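Local coordinates for uncharacterized protein (Pseudomonas syringae pv. tomato, PDB 3K4I) that is of unknown function but belongs to the aldolase/RraA family and forms a trimer with magnesium ions held between its subunits, at residues C20-T25 with L170-S176; A31-L35 with E188-A193; C97-D102 with I118-D124. All blocks are in the same frame, centred on the assembly; numbering follows the deposited sequence.

Interaction 1: C20-T25 with L170-S176; sequences CEHLDT and LMVCDGS
Thr-25 meets the carboxylate of Asp-174 with two donors at once, and the contact is tightest here. Its hydroxyl OG1 donates to Asp-174 OD1 at 2.6 Å, on the syn side and tilted 24° out of the carboxylate plane. Its backbone N donates to Asp-174 OD2 at 3.1 Å in a nearly straight bond (178°) that comes in from above the plane. The two side chains approach from opposite directions. The chi1 of Thr-25, 49°, tucks OG1 between its own backbone N and carbonyl carbon, which leaves CG2 over strand 170-174, 3.4 Å from Val-172 O. Ser-176 N donates to Asp-174 OD1 at 3.0 Å from the face opposite Thr-25 OG1. This is an Asx turn, and it leads the chain from strand 170-174 into its antiparallel partner 177-181, at the turn of a β-hairpin. Together the two donors of Thr-25 and the N of Ser-176 hold the carboxylate and restrict its rotation. The same group stands at the N-terminal end of helix 25-33: Asp-24 occupies the N-cap position without capping through its side chain, and the N-H of the first helical residue goes to Asp-174 instead. Toward the start of the strand the packing is apolar and more relaxed. Cys-20 SG rests against Leu-170 CD2 at 4.0 Å and Val-172 CG2 at 4.1 Å. Looser still is the wetter side, where Asp-24 is partly exposed. Here a water donates to Asp-174 OD2 at 2.7 Å and, over a longer 3.3 Å, to Asp-24 OD2, bridging two carboxylates of like charge. Asp-124 of the second subunit packs on Asp-24 and Ser-176, whose OG bonds to the backbone N of Ile-125 of that subunit.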
loop_
_atom_site.group_PDB
_atom_site.type_symbol
_atom_site.label_atom_id
_atom_site.label_comp_id
_atom_site.label_asym_id
_atom_site.label_seq_id
_atom_site.Cartn_x
_atom_site.Cartn_y
_atom_site.Cartn_z
ATOM N N CYS C 20 -25.215 -0.626 -9.469
ATOM C CA CYS C 20 -23.798 -0.356 -9.143
ATOM C C CYS C 20 -23.060 -1.498 -8.446
ATOM O O CYS C 20 -21.830 -1.477 -8.316
ATOM C CB CYS C 20 -23.703 0.910 -8.296
ATOM S SG CYS C 20 -23.776 2.417 -9.265
ATOM N N GLU C 21 -23.811 -2.496 -7.989
ATOM C CA GLU C 21 -23.251 -3.767 -7.505
ATOM C C GLU C 21 -22.382 -4.451 -8.546
ATOM O O GLU C 21 -21.471 -5.197 -8.195
ATOM C CB GLU C 21 -24.373 -4.743 -7.134
ATOM C CG GLU C 21 -24.938 -4.606 -5.728
ATOM C CD GLU C 21 -26.069 -5.594 -5.447
ATOM O OE1 GLU C 21 -26.063 -6.730 -6.009
ATOM O OE2 GLU C 21 -26.978 -5.227 -4.658
ATOM N N HIS C 22 -22.684 -4.223 -9.818
ATOM C CA HIS C 22 -21.978 -4.876 -10.923
ATOM C C HIS C 22 -21.205 -3.888 -11.787
ATOM O O HIS C 22 -20.850 -4.209 -12.933
ATOM C CB HIS C 22 -22.958 -5.666 -11.804
ATOM C CG HIS C 22 -23.869 -6.566 -11.028
ATOM N ND1 HIS C 22 -23.523 -7.857 -10.686
ATOM C CD2 HIS C 22 -25.112 -6.364 -10.529
ATOM C CE1 HIS C 22 -24.516 -8.413 -10.015
ATOM N NE2 HIS C 22 -25.491 -7.528 -9.903
ATOM N N LEU C 23 -20.938 -2.695 -11.240
ATOM C CA LEU C 23 -20.170 -1.693 -11.956
ATOM C C LEU C 23 -18.872 -1.388 -11.230
ATOM O O LEU C 23 -18.862 -1.227 -10.015
ATOM C CB LEU C 23 -20.980 -0.398 -12.171
ATOM C CG LEU C 23 -22.222 -0.484 -13.060
ATOM C CD1 LEU C 23 -22.997 0.841 -13.107
ATOM C CD2 LEU C 23 -21.923 -0.997 -14.502
ATOM N N ASP C 24 -17.792 -1.302 -12.003
ATOM C CA ASP C 24 -16.456 -0.980 -11.507
ATOM C C ASP C 24 -16.279 0.534 -11.508
ATOM O O ASP C 24 -16.926 1.248 -12.303
ATOM C CB ASP C 24 -15.413 -1.530 -12.492
ATOM C CG ASP C 24 -15.379 -3.050 -12.555
ATOM O OD1 ASP C 24 -14.881 -3.576 -13.566
ATOM O OD2 ASP C 24 -15.813 -3.727 -11.600
ATOM N N THR C 25 -15.388 1.024 -10.646
ATOM C CA THR C 25 -15.028 2.451 -10.680
ATOM C C THR C 25 -14.595 2.924 -12.058
ATOM O O THR C 25 -14.876 4.075 -12.421
ATOM C CB THR C 25 -13.957 2.787 -9.634
ATOM O OG1 THR C 25 -12.886 1.849 -9.738
ATOM C CG2 THR C 25 -14.574 2.722 -8.213
ATOM N N LEU C 170 -23.549 10.038 -5.300
ATOM C CA LEU C 170 -23.352 8.606 -5.365
ATOM C C LEU C 170 -21.857 8.261 -5.260
ATOM O O LEU C 170 -21.067 8.684 -6.105
ATOM C CB LEU C 170 -23.958 8.101 -6.675
ATOM C CG LEU C 170 -23.644 6.643 -7.037
ATOM C CD1 LEU C 170 -24.256 5.696 -6.016
ATOM C CD2 LEU C 170 -24.158 6.358 -8.453
HETATM N N MSE C 171 -21.488 7.450 -4.267
HETATM C CA MSE C 171 -20.060 7.072 -4.042
HETATM C C MSE C 171 -19.890 5.622 -4.414
HETATM O O MSE C 171 -20.675 4.746 -3.940
HETATM C CB MSE C 171 -19.679 7.200 -2.559
HETATM C CG MSE C 171 -19.838 8.580 -1.968
HETATM SE SE MSE C 171 -18.724 9.940 -2.870
HETATM C CE MSE C 171 -16.935 9.174 -2.617
ATOM N N VAL C 172 -18.892 5.337 -5.249
ATOM C CA VAL C 172 -18.583 3.941 -5.612
ATOM C C VAL C 172 -17.078 3.789 -5.454
ATOM O O VAL C 172 -16.295 4.640 -5.947
ATOM C CB VAL C 172 -19.017 3.559 -7.023
ATOM C CG1 VAL C 172 -18.690 2.038 -7.280
ATOM C CG2 VAL C 172 -20.541 3.831 -7.222
ATOM N N CYS C 173 -16.695 2.780 -4.671
ATOM C CA CYS C 173 -15.296 2.572 -4.326
ATOM C C CYS C 173 -14.955 1.109 -4.443
ATOM O O CYS C 173 -15.760 0.269 -4.047
ATOM C CB CYS C 173 -15.042 2.997 -2.873
ATOM S SG CYS C 173 -15.632 4.646 -2.478
ATOM N N ASP C 174 -13.755 0.825 -4.953
ATOM C CA ASP C 174 -13.230 -0.538 -5.029
ATOM C C ASP C 174 -11.705 -0.541 -4.971
ATOM O O ASP C 174 -11.089 0.444 -4.512
ATOM C CB ASP C 174 -13.779 -1.273 -6.282
ATOM C CG ASP C 174 -13.413 -0.590 -7.612
ATOM O OD1 ASP C 174 -12.454 0.219 -7.698
ATOM O OD2 ASP C 174 -14.096 -0.884 -8.613
ATOM N N GLY C 175 -11.084 -1.633 -5.409
ATOM C CA GLY C 175 -9.608 -1.728 -5.363
ATOM C C GLY C 175 -8.866 -0.630 -6.111
ATOM O O GLY C 175 -7.708 -0.297 -5.766
ATOM N N SER C 176 -9.521 -0.042 -7.115
ATOM C CA SER C 176 -8.897 1.023 -7.898
ATOM C C SER C 176 -9.057 2.428 -7.282
ATOM O O SER C 176 -8.482 3.396 -7.788
ATOM C CB SER C 176 -9.430 0.977 -9.340
ATOM O OG SER C 176 -9.165 -0.300 -9.917
HETATM O O HOH W 1 -15.875 -2.846 -8.459
#

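Interaction 2: A31-L35 with E188-A193; sequences ALDSL and EVVLRA
Ala-31 of helix 25-33 packs against Val-189, Arg-192 and Ala-193 of helix 186-207, a partly buried helix-helix contact whose centre lies about 16 Å from that of the chain. The small methyl lets the backbones come close: Ala-31 CB is 3.4 Å from Val-189 O. On the buried side two leucines converge on one branch, Val-189 CG2, which touches Leu-32 CD2 at 3.7 Å and Leu-35 CD1 at 3.5 Å; Val-181 of strand 177-181 touches both Leu-32 and Val-189. The outer side is polar. The Arg-192 chain runs extended from CG to NE (chi3 -179°) and carries its guanidinium to Leu-35, whose CD2 sits over the centre of one face, 3.4 Å from CZ. Around the edge, Arg-192 NH1 donates to Ser-34 OG at 2.9 Å, and Arg-192 NE forms a straight in-plane salt bridge to Glu-188 OE2 at 2.7 Å, one turn back. Ser-34 OG in turn donates to Ala-31 O at 2.6 Å, so this hydroxyl both accepts and donates. With partners at two edges and a methyl on one face, the guanidinium has little freedom to rotate, and segment 31-35 is tied to helix 186-207.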
loop_
_atom_site.group_PDB
_atom_site.type_symbol
_atom_site.label_atom_id
_atom_site.label_comp_id
_atom_site.label_asym_id
_atom_site.label_seq_id
_atom_site.Cartn_x
_atom_site.Cartn_y
_atom_site.Cartn_z
ATOM N N ALA C 31 -17.876 6.925 -17.812
ATOM C CA ALA C 31 -19.198 7.524 -18.023
ATOM C C ALA C 31 -19.203 9.006 -17.639
ATOM O O ALA C 31 -19.720 9.859 -18.365
ATOM C CB ALA C 31 -20.257 6.766 -17.219
ATOM N N LEU C 32 -18.651 9.296 -16.475
ATOM C CA LEU C 32 -18.501 10.685 -16.054
ATOM C C LEU C 32 -17.698 11.481 -17.078
ATOM O O LEU C 32 -18.094 12.584 -17.432
ATOM C CB LEU C 32 -17.847 10.773 -14.701
ATOM C CG LEU C 32 -18.791 10.446 -13.548
ATOM C CD1 LEU C 32 -17.898 10.186 -12.311
ATOM C CD2 LEU C 32 -19.766 11.598 -13.267
ATOM N N ASP C 33 -16.601 10.899 -17.563
ATOM C CA ASP C 33 -15.731 11.601 -18.509
ATOM C C ASP C 33 -16.519 11.977 -19.758
ATOM O O ASP C 33 -16.297 13.033 -20.346
ATOM C CB ASP C 33 -14.555 10.712 -18.944
ATOM C CG ASP C 33 -13.454 10.633 -17.918
ATOM O OD1 ASP C 33 -13.540 11.311 -16.867
ATOM O OD2 ASP C 33 -12.496 9.870 -18.184
ATOM N N SER C 34 -17.436 11.095 -20.179
ATOM C CA SER C 34 -18.291 11.361 -21.344
ATOM C C SER C 34 -19.265 12.498 -21.113
ATOM O O SER C 34 -19.877 13.010 -22.062
ATOM C CB SER C 34 -19.037 10.082 -21.813
ATOM O OG SER C 34 -20.099 9.754 -20.950
ATOM N N LEU C 35 -19.405 12.899 -19.850
ATOM C CA LEU C 35 -20.225 14.042 -19.469
ATOM C C LEU C 35 -19.351 15.259 -19.104
ATOM O O LEU C 35 -19.869 16.311 -18.745
ATOM C CB LEU C 35 -21.234 13.663 -18.365
ATOM C CG LEU C 35 -22.278 12.581 -18.780
ATOM C CD1 LEU C 35 -22.971 11.955 -17.570
ATOM C CD2 LEU C 35 -23.297 13.124 -19.772
ATOM N N GLU C 188 -28.118 8.792 -15.144
ATOM C CA GLU C 188 -27.524 8.861 -16.467
ATOM C C GLU C 188 -26.111 8.248 -16.475
ATOM O O GLU C 188 -25.744 7.560 -17.415
ATOM C CB GLU C 188 -27.485 10.316 -16.957
ATOM C CG GLU C 188 -26.803 10.537 -18.321
ATOM C CD GLU C 188 -27.560 9.930 -19.505
ATOM O OE1 GLU C 188 -28.803 9.695 -19.417
ATOM O OE2 GLU C 188 -26.910 9.678 -20.544
ATOM N N VAL C 189 -25.315 8.506 -15.435
ATOM C CA VAL C 189 -23.957 7.953 -15.358
ATOM C C VAL C 189 -23.992 6.420 -15.241
ATOM O O VAL C 189 -23.218 5.715 -15.884
ATOM C CB VAL C 189 -23.158 8.604 -14.214
ATOM C CG1 VAL C 189 -21.879 7.840 -13.947
ATOM C CG2 VAL C 189 -22.895 10.072 -14.578
ATOM N N VAL C 190 -24.932 5.915 -14.462
ATOM C CA VAL C 190 -25.044 4.480 -14.276
ATOM C C VAL C 190 -25.449 3.790 -15.592
ATOM O O VAL C 190 -24.885 2.755 -15.946
ATOM C CB VAL C 190 -26.004 4.132 -13.107
ATOM C CG1 VAL C 190 -26.385 2.638 -13.123
ATOM C CG2 VAL C 190 -25.335 4.500 -11.789
ATOM N N LEU C 191 -26.391 4.386 -16.316
ATOM C CA LEU C 191 -26.761 3.928 -17.650
ATOM C C LEU C 191 -25.559 3.914 -18.614
ATOM O O LEU C 191 -25.315 2.917 -19.313
ATOM C CB LEU C 191 -27.897 4.799 -18.220
ATOM C CG LEU C 191 -28.496 4.459 -19.585
ATOM C CD1 LEU C 191 -29.322 3.170 -19.493
ATOM C CD2 LEU C 191 -29.380 5.601 -20.068
ATOM N N ARG C 192 -24.779 4.999 -18.622
ATOM C CA ARG C 192 -23.618 5.046 -19.496
ATOM C C ARG C 192 -22.538 4.023 -19.094
ATOM O O ARG C 192 -21.934 3.382 -19.968
ATOM C CB ARG C 192 -23.030 6.472 -19.539
ATOM C CG ARG C 192 -23.901 7.412 -20.363
ATOM C CD ARG C 192 -23.430 8.844 -20.256
ATOM N NE ARG C 192 -24.289 9.734 -21.040
ATOM C CZ ARG C 192 -23.853 10.588 -21.962
ATOM N NH1 ARG C 192 -22.551 10.715 -22.202
ATOM N NH2 ARG C 192 -24.729 11.334 -22.628
ATOM N N ALA C 193 -22.343 3.838 -17.785
ATOM C CA ALA C 193 -21.341 2.918 -17.271
ATOM C C ALA C 193 -21.684 1.491 -17.673
ATOM O O ALA C 193 -20.817 0.711 -18.019
ATOM C CB ALA C 193 -21.215 3.022 -15.734
#

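Interaction 3: C97-D102 with I118-D124; sequences CTVWGD and IDGVARD. With MG (magnesium ion), chain H.
A chi1 of 54° sets Asp-102 CG between its backbone N and carbonyl carbon, while one of -73° places Asp-124 CG beside its own N, and the two carboxylates end up stacked with planes 15° apart. Asp-102 N donates to Asp-124 OD2 at 3.0 Å, from above that carboxylate plane. Asp-102 OD2 binds the magnesium ion at 2.1 Å; four waters and Glu-200 of the third subunit complete this intersubunit site. One water donates to Asp-124 OD2 at 2.7 Å, making Asp-124 a second-shell residue. Further from the metal the backbones are joined by Arg-123 N to Trp-100 O (2.9 Å) and Val-99 N to Val-121 O (3.2 Å). Ile-118 packs on the apolar part of the loop, its CD1 3.6 Å from Trp-100 CB and its CG2 against Val-99 CG2. Thr-98 crosses Arg-123 at about a right angle, with OG1 3.4 Å from CD; that hydroxyl hydrogen-bonds to Gln-143 O. Arg-123 NH1 hydrogen-bonds to Met-142 O and forms a salt bridge with Asp-30 of the third subunit. Parallel strands 85-90 and 115-119, joined through segment 97-102 and helix 102-110, form a β-α-β crossover; segment 118-124 then leads into helix 125-130, with Ile-118 and Ala-122 resting on strand 135-137.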
loop_
_atom_site.group_PDB
_atom_site.type_symbol
_atom_site.label_atom_id
_atom_site.label_comp_id
_atom_site.label_asym_id
_atom_site.label_seq_id
_atom_site.Cartn_x
_atom_site.Cartn_y
_atom_site.Cartn_z
ATOM N N CYS C 97 -3.003 12.552 12.375
ATOM C CA CYS C 97 -4.085 12.110 13.254
ATOM C C CYS C 97 -5.110 11.373 12.406
ATOM O O CYS C 97 -5.161 11.530 11.177
ATOM C CB CYS C 97 -4.732 13.285 13.989
ATOM S SG CYS C 97 -5.311 14.637 12.919
ATOM N N THR C 98 -5.909 10.557 13.069
ATOM C CA THR C 98 -6.886 9.691 12.382
ATOM C C THR C 98 -8.319 10.109 12.692
ATOM O O THR C 98 -8.604 10.670 13.761
ATOM C CB THR C 98 -6.679 8.234 12.784
ATOM O OG1 THR C 98 -6.775 8.122 14.206
ATOM C CG2 THR C 98 -5.297 7.756 12.336
ATOM N N VAL C 99 -9.218 9.853 11.749
ATOM C CA VAL C 99 -10.613 10.242 11.895
ATOM C C VAL C 99 -11.529 9.037 11.650
ATOM O O VAL C 99 -12.687 9.202 11.252
ATOM C CB VAL C 99 -11.022 11.457 11.003
ATOM C CG1 VAL C 99 -10.333 12.762 11.470
ATOM C CG2 VAL C 99 -10.761 11.200 9.544
ATOM N N TRP C 100 -11.009 7.841 11.913
ATOM C CA TRP C 100 -11.837 6.595 11.858
ATOM C C TRP C 100 -11.092 5.517 12.640
ATOM O O TRP C 100 -9.861 5.429 12.558
ATOM C CB TRP C 100 -12.020 6.123 10.433
ATOM C CG TRP C 100 -13.073 5.039 10.311
ATOM C CD1 TRP C 100 -12.866 3.693 10.275
ATOM C CD2 TRP C 100 -14.483 5.244 10.241
ATOM N NE1 TRP C 100 -14.092 3.022 10.169
ATOM C CE2 TRP C 100 -15.090 3.957 10.146
ATOM C CE3 TRP C 100 -15.295 6.397 10.225
ATOM C CZ2 TRP C 100 -16.487 3.784 10.075
ATOM C CZ3 TRP C 100 -16.681 6.239 10.175
ATOM C CH2 TRP C 100 -17.266 4.922 10.075
ATOM N N GLY C 101 -11.815 4.709 13.408
ATOM C CA GLY C 101 -11.170 3.619 14.141
ATOM C C GLY C 101 -12.184 2.542 14.483
ATOM O O GLY C 101 -13.225 2.464 13.828
ATOM N N ASP C 102 -11.880 1.752 15.504
ATOM C CA ASP C 102 -12.664 0.539 15.810
ATOM C C ASP C 102 -14.110 0.793 16.200
ATOM O O ASP C 102 -15.020 0.097 15.703
ATOM C CB ASP C 102 -11.958 -0.373 16.835
ATOM C CG ASP C 102 -11.566 0.334 18.148
ATOM O OD1 ASP C 102 -11.966 1.487 18.459
ATOM O OD2 ASP C 102 -10.820 -0.322 18.912
ATOM N N ILE C 118 -11.797 8.583 3.219
ATOM C CA ILE C 118 -11.104 9.588 4.039
ATOM C C ILE C 118 -10.011 10.345 3.308
ATOM O O ILE C 118 -9.046 9.748 2.817
ATOM C CB ILE C 118 -10.493 8.978 5.329
ATOM C CG1 ILE C 118 -11.531 8.140 6.074
ATOM C CG2 ILE C 118 -9.994 10.074 6.248
ATOM C CD1 ILE C 118 -10.964 7.378 7.253
ATOM N N ASP C 119 -10.185 11.666 3.274
ATOM C CA ASP C 119 -9.141 12.590 2.823
ATOM C C ASP C 119 -8.308 12.841 4.085
ATOM O O ASP C 119 -8.454 13.855 4.754
ATOM C CB ASP C 119 -9.795 13.860 2.254
ATOM C CG ASP C 119 -8.807 15.009 2.038
ATOM O OD1 ASP C 119 -7.670 14.740 1.668
ATOM O OD2 ASP C 119 -9.215 16.173 2.250
ATOM N N GLY C 120 -7.432 11.887 4.385
ATOM C CA GLY C 120 -6.825 11.767 5.686
ATOM C C GLY C 120 -6.525 10.305 5.944
ATOM O O GLY C 120 -6.488 9.497 5.015
ATOM N N VAL C 121 -6.295 9.965 7.202
ATOM C CA VAL C 121 -5.899 8.593 7.561
ATOM C C VAL C 121 -6.789 7.981 8.644
ATOM O O VAL C 121 -7.575 8.699 9.298
ATOM C CB VAL C 121 -4.401 8.531 7.958
ATOM C CG1 VAL C 121 -3.534 8.925 6.761
ATOM C CG2 VAL C 121 -4.089 9.396 9.195
ATOM N N ALA C 122 -6.695 6.658 8.793
ATOM C CA ALA C 122 -7.509 5.911 9.763
ATOM C C ALA C 122 -6.647 5.064 10.685
ATOM O O ALA C 122 -5.517 4.725 10.330
ATOM C CB ALA C 122 -8.517 5.008 9.023
ATOM N N ARG C 123 -7.194 4.698 11.842
ATOM C CA ARG C 123 -6.515 3.777 12.769
ATOM C C ARG C 123 -7.304 2.491 12.924
ATOM O O ARG C 123 -8.361 2.343 12.312
ATOM C CB ARG C 123 -6.261 4.439 14.127
ATOM C CG ARG C 123 -7.456 4.665 15.046
ATOM C CD ARG C 123 -6.921 5.392 16.258
ATOM N NE ARG C 123 -7.925 5.570 17.300
ATOM C CZ ARG C 123 -7.627 5.998 18.519
ATOM N NH1 ARG C 123 -6.358 6.294 18.820
ATOM N NH2 ARG C 123 -8.587 6.146 19.417
ATOM N N ASP C 124 -6.791 1.575 13.749
ATOM C CA ASP C 124 -7.464 0.302 13.999
ATOM C C ASP C 124 -7.688 -0.479 12.715
ATOM O O ASP C 124 -8.731 -1.110 12.505
ATOM C CB ASP C 124 -8.771 0.540 14.758
ATOM C CG ASP C 124 -8.528 0.920 16.202
ATOM O OD1 ASP C 124 -7.724 0.236 16.880
ATOM O OD2 ASP C 124 -9.117 1.904 16.665
HETATM MG MG MG H . -9.398 0.250 20.286
HETATM O O HOH W 2 -6.350 12.317 8.851
HETATM O O HOH W 3 -9.112 2.019 19.382
HETATM O O HOH W 4 -8.004 -0.621 19.073
HETATM O O HOH W 5 -7.871 0.594 21.532
HETATM O O HOH W 6 -9.623 -1.468 21.356
#

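In the fold
From the N terminus, the chain passes through helix 14-19 into 20-25, the first half of interaction 1, and then along helix 25-33 to 31-35, the first half of interaction 2. Interaction 3 closes first, a short loop around helix 102-110 that lies within the spans of both others. The return of strand 170-174 closes interaction 1, and helix 186-207 closes interaction 2, so these two long loops cross. They also touch: Val-190 packs on Cys-20, Leu-23 and Leu-170, joining the loop 20-25 and strand 170-174 to helix 186-207. Interactions 1 and 3 reach the same sheet without touching, while interactions 2 and 3 lie on opposite sides of the chain's centre.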